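Long-range contact in prepilin (Salmonella typhi, PDB 3FHV), which is the subunit of the type IVb pilus of this pathogen and interacts with the cystic fibrosis transmembrane conductance regulator, an interaction linked to typhoid infection: residues A7-T19 against A100-G112. Sequence-based numbering, arbitrary orientation.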
ATOM      1  N   ALA A   7       0.036   2.781  17.660  1.00 20.58           N
ATOM      2  CA  ALA A   7       0.838   3.269  16.498  1.00 20.02           C
ATOM      3  C   ALA A   7       0.870   2.227  15.382  1.00 18.66           C
ATOM      4  O   ALA A   7       1.767   2.225  14.539  1.00 18.03           O
ATOM      5  CB  ALA A   7       2.253   3.601  16.943  1.00 20.72           C
ATOM      6  N   GLY A   8      -0.121   1.341  15.389  1.00 16.63           N
ATOM      7  CA  GLY A   8      -0.201   0.299  14.381  1.00 14.87           C
ATOM      8  C   GLY A   8      -0.293   0.842  12.966  1.00 13.45           C
ATOM      9  O   GLY A   8       0.402   0.362  12.069  1.00 11.51           O
ATOM     10  N   THR A   9      -1.151   1.838  12.760  1.00 11.84           N
ATOM     11  CA  THR A   9      -1.315   2.438  11.436  1.00 11.60           C
ATOM     12  C   THR A   9      -0.014   3.111  11.025  1.00 10.67           C
ATOM     13  O   THR A   9       0.449   2.956   9.899  1.00  9.74           O
ATOM     14  CB  THR A   9      -2.429   3.516  11.424  1.00 13.08           C
ATOM     15  OG1 THR A   9      -3.681   2.907  11.746  1.00 14.17           O
ATOM     16  CG2 THR A   9      -2.537   4.167  10.032  1.00 14.68           C
ATOM     17  N   GLU A  10       0.563   3.853  11.963  1.00 10.14           N
ATOM     18  CA  GLU A  10       1.801   4.572  11.728  1.00 11.11           C
ATOM     19  C   GLU A  10       2.915   3.637  11.265  1.00  9.79           C
ATOM     20  O   GLU A  10       3.620   3.928  10.292  1.00  9.52           O
ATOM     21  CB  GLU A  10       2.215   5.309  13.008  1.00 13.37           C
ATOM     22  CG  GLU A  10       1.270   6.445  13.432  1.00 19.50           C
ATOM     23  CD  GLU A  10      -0.118   5.965  13.879  1.00 21.64           C
ATOM     24  OE1 GLU A  10      -0.241   4.828  14.381  1.00 21.00           O
ATOM     25  OE2 GLU A  10      -1.089   6.740  13.745  1.00 24.99           O
ATOM     26  N   LEU A  11       3.063   2.509  11.953  1.00  8.29           N
ATOM     27  CA  LEU A  11       4.093   1.535  11.611  1.00 10.90           C
ATOM     28  C   LEU A  11       3.879   1.013  10.191  1.00 10.39           C
ATOM     29  O   LEU A  11       4.809   0.945   9.384  1.00  8.68           O
ATOM     30  CB  LEU A  11       4.061   0.372  12.602  1.00 12.27           C
ATOM     31  CG  LEU A  11       5.168  -0.671  12.455  1.00 16.53           C
ATOM     32  CD1 LEU A  11       6.519  -0.056  12.800  1.00 11.83           C
ATOM     33  CD2 LEU A  11       4.879  -1.842  13.379  1.00 20.89           C
ATOM     34  N   THR A  12       2.640   0.654   9.891  1.00  8.44           N
ATOM     35  CA  THR A  12       2.296   0.150   8.573  1.00  7.82           C
ATOM     36  C   THR A  12       2.539   1.215   7.503  1.00  6.87           C
ATOM     37  O   THR A  12       2.951   0.897   6.381  1.00  6.94           O
ATOM     38  CB  THR A  12       0.818  -0.292   8.532  1.00  8.64           C
ATOM     39  OG1 THR A  12       0.620  -1.322   9.508  1.00 10.70           O
ATOM     40  CG2 THR A  12       0.443  -0.832   7.139  1.00  5.26           C
ATOM     41  N   ASN A  13       2.289   2.475   7.852  1.00  6.78           N
ATOM     42  CA  ASN A  13       2.483   3.568   6.902  1.00  6.99           C
ATOM     43  C   ASN A  13       3.945   3.720   6.515  1.00  6.97           C
ATOM     44  O   ASN A  13       4.263   3.867   5.336  1.00  5.90           O
ATOM     45  CB  ASN A  13       1.952   4.901   7.466  1.00  7.27           C
ATOM     46  CG  ASN A  13       0.449   5.053   7.288  1.00 10.11           C
ATOM     47  OD1 ASN A  13      -0.140   4.458   6.387  1.00  7.85           O
ATOM     48  ND2 ASN A  13      -0.170   5.877   8.128  1.00  9.62           N
ATOM     49  N   TYR A  14       4.841   3.681   7.499  1.00  5.07           N
ATOM     50  CA  TYR A  14       6.261   3.821   7.195  1.00  6.14           C
ATOM     51  C   TYR A  14       6.777   2.608   6.436  1.00  4.92           C
ATOM     52  O   TYR A  14       7.583   2.739   5.523  1.00  6.30           O
ATOM     53  CB  TYR A  14       7.074   4.011   8.483  1.00  6.28           C
ATOM     54  CG  TYR A  14       6.679   5.255   9.246  1.00  5.91           C
ATOM     55  CD1 TYR A  14       6.585   6.491   8.600  1.00  9.10           C
ATOM     56  CD2 TYR A  14       6.353   5.188  10.597  1.00  6.87           C
ATOM     57  CE1 TYR A  14       6.160   7.634   9.289  1.00  9.97           C
ATOM     58  CE2 TYR A  14       5.932   6.317  11.289  1.00  6.11           C
ATOM     59  CZ  TYR A  14       5.831   7.530  10.631  1.00  6.76           C
ATOM     60  OH  TYR A  14       5.377   8.634  11.305  1.00  7.30           O
ATOM     61  N   GLN A  15       6.310   1.423   6.809  1.00  5.74           N
ATOM     62  CA  GLN A  15       6.770   0.212   6.149  1.00  8.73           C
ATOM     63  C   GLN A  15       6.349   0.184   4.684  1.00  8.61           C
ATOM     64  O   GLN A  15       7.163  -0.133   3.807  1.00  8.55           O
ATOM     65  CB  GLN A  15       6.257  -1.028   6.899  1.00  9.49           C
ATOM     66  CG  GLN A  15       6.970  -1.250   8.234  1.00 12.39           C
ATOM     67  CD  GLN A  15       6.336  -2.342   9.077  1.00 15.71           C
ATOM     68  OE1 GLN A  15       5.563  -3.147   8.579  1.00 18.48           O
ATOM     69  NE2 GLN A  15       6.672  -2.375  10.364  1.00 18.03           N
ATOM     70  N   THR A  16       5.095   0.535   4.417  1.00  8.34           N
ATOM     71  CA  THR A  16       4.606   0.542   3.045  1.00  7.84           C
ATOM     72  C   THR A  16       5.230   1.672   2.229  1.00  7.81           C
ATOM     73  O   THR A  16       5.524   1.488   1.049  1.00  7.98           O
ATOM     74  CB  THR A  16       3.051   0.636   2.983  1.00  6.35           C
ATOM     75  OG1 THR A  16       2.587   1.735   3.772  1.00  6.57           O
ATOM     76  CG2 THR A  16       2.414  -0.646   3.500  1.00  6.17           C
ATOM     77  N   LEU A  17       5.422   2.837   2.853  1.00  7.92           N
ATOM     78  CA  LEU A  17       6.037   3.974   2.171  1.00  6.31           C
ATOM     79  C   LEU A  17       7.441   3.553   1.731  1.00  6.38           C
ATOM     80  O   LEU A  17       7.872   3.860   0.619  1.00  4.98           O
ATOM     81  CB  LEU A  17       6.116   5.200   3.104  1.00  6.73           C
ATOM     82  CG  LEU A  17       6.799   6.461   2.545  1.00  5.76           C
ATOM     83  CD1 LEU A  17       6.080   6.936   1.292  1.00  8.00           C
ATOM     84  CD2 LEU A  17       6.824   7.552   3.609  1.00  8.26           C
ATOM     85  N   ALA A  18       8.142   2.830   2.598  1.00  5.11           N
ATOM     86  CA  ALA A  18       9.485   2.349   2.271  1.00  6.59           C
ATOM     87  C   ALA A  18       9.416   1.381   1.089  1.00  7.34           C
ATOM     88  O   ALA A  18      10.188   1.497   0.142  1.00  5.60           O
ATOM     89  CB  ALA A  18      10.110   1.649   3.488  1.00  7.83           C
ATOM     90  N   THR A  19       8.488   0.428   1.148  1.00  7.16           N
ATOM     91  CA  THR A  19       8.331  -0.538   0.068  1.00  9.05           C
ATOM     92  C   THR A  19       8.023   0.162  -1.260  1.00  8.18           C
ATOM     93  O   THR A  19       8.607  -0.177  -2.294  1.00  7.55           O
ATOM     94  CB  THR A  19       7.219  -1.555   0.407  1.00  9.79           C
ATOM     95  OG1 THR A  19       7.654  -2.371   1.503  1.00 10.76           O
ATOM     96  CG2 THR A  19       6.908  -2.444  -0.806  1.00 12.67           C
ATOM     97  N   ALA A 100       4.549   6.486  21.133  1.00 12.92           N
ATOM     98  CA  ALA A 100       4.601   6.099  19.729  1.00 14.00           C
ATOM     99  C   ALA A 100       6.038   5.850  19.288  1.00 12.27           C
ATOM    100  O   ALA A 100       6.307   4.923  18.536  1.00 11.37           O
ATOM    101  CB  ALA A 100       3.969   7.182  18.864  1.00 14.43           C
ATOM    102  N   CYS A 101       6.956   6.691  19.751  1.00 11.25           N
ATOM    103  CA  CYS A 101       8.364   6.544  19.406  1.00 11.73           C
ATOM    104  C   CYS A 101       8.872   5.160  19.811  1.00 11.14           C
ATOM    105  O   CYS A 101       9.615   4.520  19.073  1.00 10.01           O
ATOM    106  CB  CYS A 101       9.175   7.632  20.107  1.00 12.49           C
ATOM    107  SG  CYS A 101      10.994   7.546  20.005  1.00 11.55           S
ATOM    108  N   VAL A 102       8.468   4.698  20.988  1.00 10.74           N
ATOM    109  CA  VAL A 102       8.900   3.387  21.454  1.00  9.52           C
ATOM    110  C   VAL A 102       8.308   2.255  20.627  1.00  9.89           C
ATOM    111  O   VAL A 102       9.017   1.336  20.216  1.00  7.60           O
ATOM    112  CB  VAL A 102       8.521   3.160  22.928  1.00  9.24           C
ATOM    113  CG1 VAL A 102       8.884   1.733  23.340  1.00 10.89           C
ATOM    114  CG2 VAL A 102       9.251   4.170  23.810  1.00  9.97           C
ATOM    115  N   SER A 103       7.003   2.316  20.384  1.00  9.82           N
ATOM    116  CA  SER A 103       6.342   1.270  19.613  1.00 10.64           C
ATOM    117  C   SER A 103       6.759   1.259  18.141  1.00  9.43           C
ATOM    118  O   SER A 103       6.922   0.198  17.550  1.00  6.97           O
ATOM    119  CB  SER A 103       4.824   1.428  19.709  1.00 12.31           C
ATOM    120  OG  SER A 103       4.418   2.635  19.101  1.00 19.25           O
ATOM    121  N   ILE A 104       6.922   2.435  17.549  1.00  8.17           N
ATOM    122  CA  ILE A 104       7.313   2.513  16.152  1.00  8.32           C
ATOM    123  C   ILE A 104       8.766   2.089  15.927  1.00  7.91           C
ATOM    124  O   ILE A 104       9.061   1.323  15.002  1.00  5.20           O
ATOM    125  CB  ILE A 104       7.113   3.935  15.602  1.00  8.43           C
ATOM    126  CG1 ILE A 104       5.623   4.308  15.658  1.00  9.01           C
ATOM    127  CG2 ILE A 104       7.623   4.018  14.166  1.00  7.67           C
ATOM    128  CD1 ILE A 104       5.358   5.792  15.397  1.00  9.46           C
ATOM    129  N   SER A 105       9.675   2.580  16.762  1.00  6.93           N
ATOM    130  CA  SER A 105      11.075   2.226  16.591  1.00  8.33           C
ATOM    131  C   SER A 105      11.284   0.724  16.783  1.00  9.01           C
ATOM    132  O   SER A 105      11.982   0.091  15.989  1.00  8.33           O
ATOM    133  CB  SER A 105      11.969   3.026  17.558  1.00  9.01           C
ATOM    134  OG  SER A 105      11.680   2.717  18.907  1.00  8.74           O
ATOM    135  N   THR A 106      10.675   0.143  17.814  1.00  9.01           N
ATOM    136  CA  THR A 106      10.843  -1.289  18.029  1.00  8.72           C
ATOM    137  C   THR A 106      10.143  -2.080  16.934  1.00  7.68           C
ATOM    138  O   THR A 106      10.643  -3.111  16.484  1.00  7.27           O
ATOM    139  CB  THR A 106      10.327  -1.737  19.415  1.00  9.89           C
ATOM    140  OG1 THR A 106       8.943  -1.390  19.565  1.00 11.14           O
ATOM    141  CG2 THR A 106      11.142  -1.063  20.511  1.00  7.55           C
ATOM    142  N   GLY A 107       8.992  -1.588  16.493  1.00  7.02           N
ATOM    143  CA  GLY A 107       8.265  -2.269  15.434  1.00  7.86           C
ATOM    144  C   GLY A 107       9.054  -2.336  14.134  1.00  7.04           C
ATOM    145  O   GLY A 107       9.080  -3.377  13.466  1.00  5.82           O
ATOM    146  N   MET A 108       9.701  -1.231  13.772  1.00  7.47           N
ATOM    147  CA  MET A 108      10.492  -1.178  12.542  1.00  9.18           C
ATOM    148  C   MET A 108      11.711  -2.092  12.677  1.00  8.87           C
ATOM    149  O   MET A 108      12.175  -2.669  11.692  1.00  8.88           O
ATOM    150  CB  MET A 108      10.940   0.262  12.243  1.00  9.04           C
ATOM    151  CG  MET A 108       9.800   1.244  11.911  1.00  9.64           C
ATOM    152  SD  MET A 108       8.816   0.840  10.430  1.00 11.25           S
ATOM    153  CE  MET A 108       9.997   1.218   9.147  1.00  8.64           C
ATOM    154  N   SER A 109      12.229  -2.219  13.895  1.00  9.43           N
ATOM    155  CA  SER A 109      13.374  -3.094  14.140  1.00  9.21           C
ATOM    156  C   SER A 109      12.961  -4.548  13.897  1.00 10.75           C
ATOM    157  O   SER A 109      13.640  -5.286  13.184  1.00 10.33           O
ATOM    158  CB  SER A 109      13.865  -2.958  15.583  1.00  9.67           C
ATOM    159  OG  SER A 109      14.915  -3.883  15.844  1.00  7.49           O
ATOM    160  N   ARG A 110      11.839  -4.946  14.490  1.00 10.81           N
ATOM    161  CA  ARG A 110      11.331  -6.312  14.353  1.00 14.03           C
ATOM    162  C   ARG A 110      10.915  -6.625  12.923  1.00 15.00           C
ATOM    163  O   ARG A 110      11.130  -7.737  12.433  1.00 15.90           O
ATOM    164  CB  ARG A 110      10.137  -6.535  15.286  1.00 16.99           C
ATOM    165  CG  ARG A 110      10.462  -6.344  16.761  1.00 25.22           C
ATOM    166  CD  ARG A 110       9.233  -6.562  17.643  1.00 34.51           C
ATOM    167  NE  ARG A 110       9.484  -6.106  19.011  1.00 44.60           N
ATOM    168  CZ  ARG A 110       8.584  -6.113  19.991  1.00 48.30           C
ATOM    169  NH1 ARG A 110       7.351  -6.555  19.771  1.00 50.96           N
ATOM    170  NH2 ARG A 110       8.924  -5.680  21.200  1.00 50.94           N
ATOM    171  N   SER A 111      10.302  -5.650  12.264  1.00 15.06           N
ATOM    172  CA  SER A 111       9.875  -5.812  10.881  1.00 16.26           C
ATOM    173  C   SER A 111      11.092  -6.240  10.054  1.00 16.63           C
ATOM    174  O   SER A 111      10.969  -6.960   9.059  1.00 15.43           O
ATOM    175  CB  SER A 111       9.310  -4.490  10.359  1.00 17.34           C
ATOM    176  OG  SER A 111       8.802  -4.635   9.046  1.00 23.40           O
ATOM    177  N   GLY A 112      12.266  -5.774  10.476  1.00 16.99           N
ATOM    178  CA  GLY A 112      13.515  -6.128   9.821  1.00 15.13           C
ATOM    179  C   GLY A 112      13.845  -5.598   8.432  1.00 15.35           C
ATOM    180  O   GLY A 112      14.846  -6.013   7.851  1.00 14.90           O
TER
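Ala100 and Ala7 begin the contact, their methyl groups 4.4 Å apart (CB to CB) where the two helices come close near their N-terminal ends. Cys101, on the side turned from the first helix, forms the disulfide with Cys138. A turn on, the same Ala7 CB lies 3.2 Å from Ser103 OG; that hydroxyl also stays near the carbonyl of Ala100 in its own helix. Ile104 then reaches across with both branches. CG1 and CD1 run alongside Ala7 and the CB of Glu10, whereas CG2 meets the Tyr14 ring obliquely, 4.0 Å from Tyr14 CD2. The same ring also meets Phe152, and the Tyr14 hydroxyl is hydrogen-bonded to Thr93.

Gly107 has no side chain, and Leu11 CD2 settles against its backbone, 4.0 Å from Gly107 CA. Leu11, its CG swung opposite the backbone N (chi1 -175°), lays its other methyl, CD1, over the second backbone, 3.6 Å from Ile104 O. The Met108 side chain, folded back at chi2 and chi3, runs counter to those of Leu11 and Gln15; its SD comes within 3.4 Å of Leu11 CD1 and also touches Gln15 CG. It reaches Phe152 and Tyr154 of strand 148-154 as well, carrying the interface down to the sheet. Ser111 ends the row beside the Gln15 amide, Gln15 CD to Ser111 OG 3.4 Å, without a hydrogen bond.

No hydrogen bond crosses between the segments, so apolar contacts and shape account for their fit. The axes of helix segments 8-19 and 100-111 approach to 9.5 Å and cross at -43°. Helix 98-111 thus packs beside an N-terminal helix that itself lies on an antiparallel sheet, the layout characteristic of the type IV pilin globular domain.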